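Local structure of DnaB intein (Synechocystis sp., 1MI8) at residues Leu57-Lys62 / Ile128-Val133. The protein probably carries out protein splicing, excising itself from a replicative DNA helicase precursor by a route that includes side-chain cyclization of asparagine. The protein carries 4 engineered substitutions. Sequence-based numbering, arbitrary orientation.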
ATOM      1  N   LEU A  57      -4.345 -11.103  11.544  1.00 33.99           N
ATOM      2  CA  LEU A  57      -3.398 -10.079  11.212  1.00 29.74           C
ATOM      3  C   LEU A  57      -4.197  -8.913  10.620  1.00 29.12           C
ATOM      4  O   LEU A  57      -5.061  -9.088   9.725  1.00 28.14           O
ATOM      5  CB  LEU A  57      -2.434 -10.640  10.205  1.00 31.33           C
ATOM      6  CG  LEU A  57      -1.379  -9.679   9.744  1.00 30.82           C
ATOM      7  CD1 LEU A  57      -0.625  -9.096  10.935  1.00 32.66           C
ATOM      8  CD2 LEU A  57      -0.457 -10.450   8.816  1.00 30.71           C
ATOM      9  N   VAL A  58      -3.854  -7.719  11.062  1.00 27.36           N
ATOM     10  CA  VAL A  58      -4.570  -6.552  10.633  1.00 27.10           C
ATOM     11  C   VAL A  58      -3.650  -5.524   9.950  1.00 27.23           C
ATOM     12  O   VAL A  58      -2.439  -5.497  10.214  1.00 29.05           O
ATOM     13  CB  VAL A  58      -5.323  -6.106  11.903  1.00 26.38           C
ATOM     14  CG1 VAL A  58      -4.766  -4.880  12.540  1.00 21.08           C
ATOM     15  CG2 VAL A  58      -6.767  -6.135  11.616  1.00 24.67           C
ATOM     16  N   TYR A  59      -4.232  -4.663   9.128  1.00 24.50           N
ATOM     17  CA  TYR A  59      -3.489  -3.681   8.345  1.00 23.27           C
ATOM     18  C   TYR A  59      -4.129  -2.321   8.447  1.00 21.96           C
ATOM     19  O   TYR A  59      -5.342  -2.218   8.339  1.00 22.58           O
ATOM     20  CB  TYR A  59      -3.525  -4.056   6.860  1.00 21.80           C
ATOM     21  CG  TYR A  59      -3.024  -5.437   6.533  1.00 21.76           C
ATOM     22  CD1 TYR A  59      -3.771  -6.572   6.824  1.00 21.06           C
ATOM     23  CD2 TYR A  59      -1.778  -5.589   5.954  1.00 22.96           C
ATOM     24  CE1 TYR A  59      -3.251  -7.884   6.530  1.00 25.32           C
ATOM     25  CE2 TYR A  59      -1.247  -6.838   5.666  1.00 25.59           C
ATOM     26  CZ  TYR A  59      -1.975  -7.987   5.950  1.00 24.72           C
ATOM     27  OH  TYR A  59      -1.382  -9.174   5.636  1.00 27.56           O
ATOM     28  N   ILE A  60      -3.314  -1.282   8.616  1.00 23.12           N
ATOM     29  CA  ILE A  60      -3.807   0.099   8.680  1.00 23.27           C
ATOM     30  C   ILE A  60      -3.954   0.684   7.299  1.00 23.20           C
ATOM     31  O   ILE A  60      -2.967   0.775   6.549  1.00 25.57           O
ATOM     32  CB  ILE A  60      -2.818   1.047   9.365  1.00 26.76           C
ATOM     33  CG1 ILE A  60      -2.622   0.647  10.819  1.00 28.83           C
ATOM     34  CG2 ILE A  60      -3.296   2.466   9.205  1.00 25.94           C
ATOM     35  CD1 ILE A  60      -1.451   1.430  11.533  1.00 29.00           C
ATOM     36  N   LEU A  61      -5.164   1.108   6.955  1.00 20.96           N
ATOM     37  CA  LEU A  61      -5.406   1.760   5.657  1.00 19.94           C
ATOM     38  C   LEU A  61      -5.652   3.233   6.020  1.00 21.56           C
ATOM     39  O   LEU A  61      -6.443   3.519   6.926  1.00 21.06           O
ATOM     40  CB  LEU A  61      -6.650   1.156   4.987  1.00 20.42           C
ATOM     41  CG  LEU A  61      -7.330   1.886   3.822  1.00 25.04           C
ATOM     42  CD1 LEU A  61      -8.382   0.973   3.189  1.00 25.61           C
ATOM     43  CD2 LEU A  61      -8.060   3.162   4.345  1.00 27.77           C
ATOM     44  N   LYS A  62      -4.991   4.152   5.342  1.00 19.55           N
ATOM     45  CA  LYS A  62      -5.208   5.562   5.622  1.00 22.59           C
ATOM     46  C   LYS A  62      -5.478   6.355   4.336  1.00 21.69           C
ATOM     47  O   LYS A  62      -4.831   6.103   3.280  1.00 20.80           O
ATOM     48  CB  LYS A  62      -3.978   6.150   6.372  1.00 23.44           C
ATOM     49  CG  LYS A  62      -4.094   7.613   6.759  1.00 27.20           C
ATOM     50  CD  LYS A  62      -2.804   8.007   7.514  1.00 31.88           C
ATOM     51  CE  LYS A  62      -2.576   9.514   7.549  1.00 34.42           C
ATOM     52  NZ  LYS A  62      -1.360   9.804   8.425  1.00 38.71           N
ATOM     53  N   ILE A 128      -1.046   1.989   3.469  1.00 19.69           N
ATOM     54  CA  ILE A 128      -1.516   0.635   3.680  1.00 20.23           C
ATOM     55  C   ILE A 128      -0.320  -0.027   4.317  1.00 22.13           C
ATOM     56  O   ILE A 128       0.756  -0.171   3.668  1.00 22.59           O
ATOM     57  CB  ILE A 128      -1.828  -0.111   2.369  1.00 22.29           C
ATOM     58  CG1 ILE A 128      -2.661   0.751   1.405  1.00 19.37           C
ATOM     59  CG2 ILE A 128      -2.679  -1.363   2.688  1.00 24.08           C
ATOM     60  CD1 ILE A 128      -2.728   0.109  -0.021  1.00 23.42           C
ATOM     61  N   THR A 129      -0.452  -0.381   5.587  1.00 21.98           N
ATOM     62  CA  THR A 129       0.672  -1.005   6.263  1.00 24.79           C
ATOM     63  C   THR A 129       0.244  -2.103   7.258  1.00 25.19           C
ATOM     64  O   THR A 129      -0.703  -1.928   8.011  1.00 24.64           O
ATOM     65  CB  THR A 129       1.509   0.029   7.009  1.00 28.07           C
ATOM     66  OG1 THR A 129       0.989   0.169   8.310  1.00 33.34           O
ATOM     67  CG2 THR A 129       1.467   1.385   6.339  1.00 25.08           C
ATOM     68  N   GLU A 130       0.907  -3.251   7.203  1.00 25.59           N
ATOM     69  CA  GLU A 130       0.603  -4.356   8.097  1.00 28.12           C
ATOM     70  C   GLU A 130       0.955  -3.892   9.535  1.00 29.30           C
ATOM     71  O   GLU A 130       1.964  -3.216   9.721  1.00 25.70           O
ATOM     72  CB  GLU A 130       1.464  -5.551   7.697  1.00 29.96           C
ATOM     73  CG  GLU A 130       1.218  -6.845   8.498  1.00 32.61           C
ATOM     74  CD  GLU A 130       2.368  -7.818   8.320  1.00 34.50           C
ATOM     75  OE1 GLU A 130       3.148  -7.965   9.285  1.00 35.88           O
ATOM     76  OE2 GLU A 130       2.492  -8.393   7.217  1.00 34.42           O
ATOM     77  N   THR A 131       0.117  -4.196  10.534  1.00 31.84           N
ATOM     78  CA  THR A 131       0.434  -3.770  11.894  1.00 35.08           C
ATOM     79  C   THR A 131       0.583  -4.864  12.915  1.00 36.39           C
ATOM     80  O   THR A 131       1.529  -4.846  13.666  1.00 39.37           O
ATOM     81  CB  THR A 131      -0.596  -2.821  12.524  1.00 37.15           C
ATOM     82  OG1 THR A 131      -1.924  -3.337  12.325  1.00 40.18           O
ATOM     83  CG2 THR A 131      -0.436  -1.449  12.000  1.00 38.09           C
ATOM     84  N   GLY A 132      -0.352  -5.799  12.987  1.00 36.94           N
ATOM     85  CA  GLY A 132      -0.218  -6.838  13.992  1.00 36.23           C
ATOM     86  C   GLY A 132      -1.447  -7.687  14.051  1.00 35.31           C
ATOM     87  O   GLY A 132      -2.390  -7.458  13.298  1.00 34.21           O
ATOM     88  N   VAL A 133      -1.445  -8.704  14.907  1.00 33.64           N
ATOM     89  CA  VAL A 133      -2.629  -9.558  14.995  1.00 32.92           C
ATOM     90  C   VAL A 133      -3.459  -9.009  16.114  1.00 32.77           C
ATOM     91  O   VAL A 133      -2.924  -8.512  17.114  1.00 29.86           O
ATOM     92  CB  VAL A 133      -2.331 -11.025  15.358  1.00 32.86           C
ATOM     93  CG1 VAL A 133      -3.648 -11.759  15.589  1.00 33.03           C
ATOM     94  CG2 VAL A 133      -1.546 -11.700  14.244  1.00 32.86           C
TER
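With CG of Leu57 trans to its own amide nitrogen (chi1 180°) and CG of Glu130 likewise (chi1 -177°), the two side chains meet at roughly a right angle, Leu57 CD1 lying 3.8 Å from Glu130 CG. The Tyr59 ring packs against a neighbouring flank of the same stem, its CE2 3.6 Å from Glu130 CB. Apolar leucine and the aromatic ring suit these CH2 groups by van der Waals contact. With an alanine at Leu57, the methyls against Glu130 CG and CD would be gone, which would probably open a gap and leave the carboxylate less confined. Strands 41-63 and 120-140 of the all-beta intein splicing domain pair antiparallel here through a classic beta bulge, where Thr131 and Gly132 both oppose Val58. Val58 O takes a nearly straight bond from Thr131 N (2.9 Å, 170°), a weak one from Gly132 N, and another from the threonine hydroxyl OG1, above the carbonyl plane. Gly132's almost fully extended backbone suits a residue without a side chain. These donors probably steady the bulge, while Glu130's salt bridge to Arg64 of the second subunit adds to that subunit's antiparallel pairing with Ile128 and Thr129, which continues the sheet across the interface.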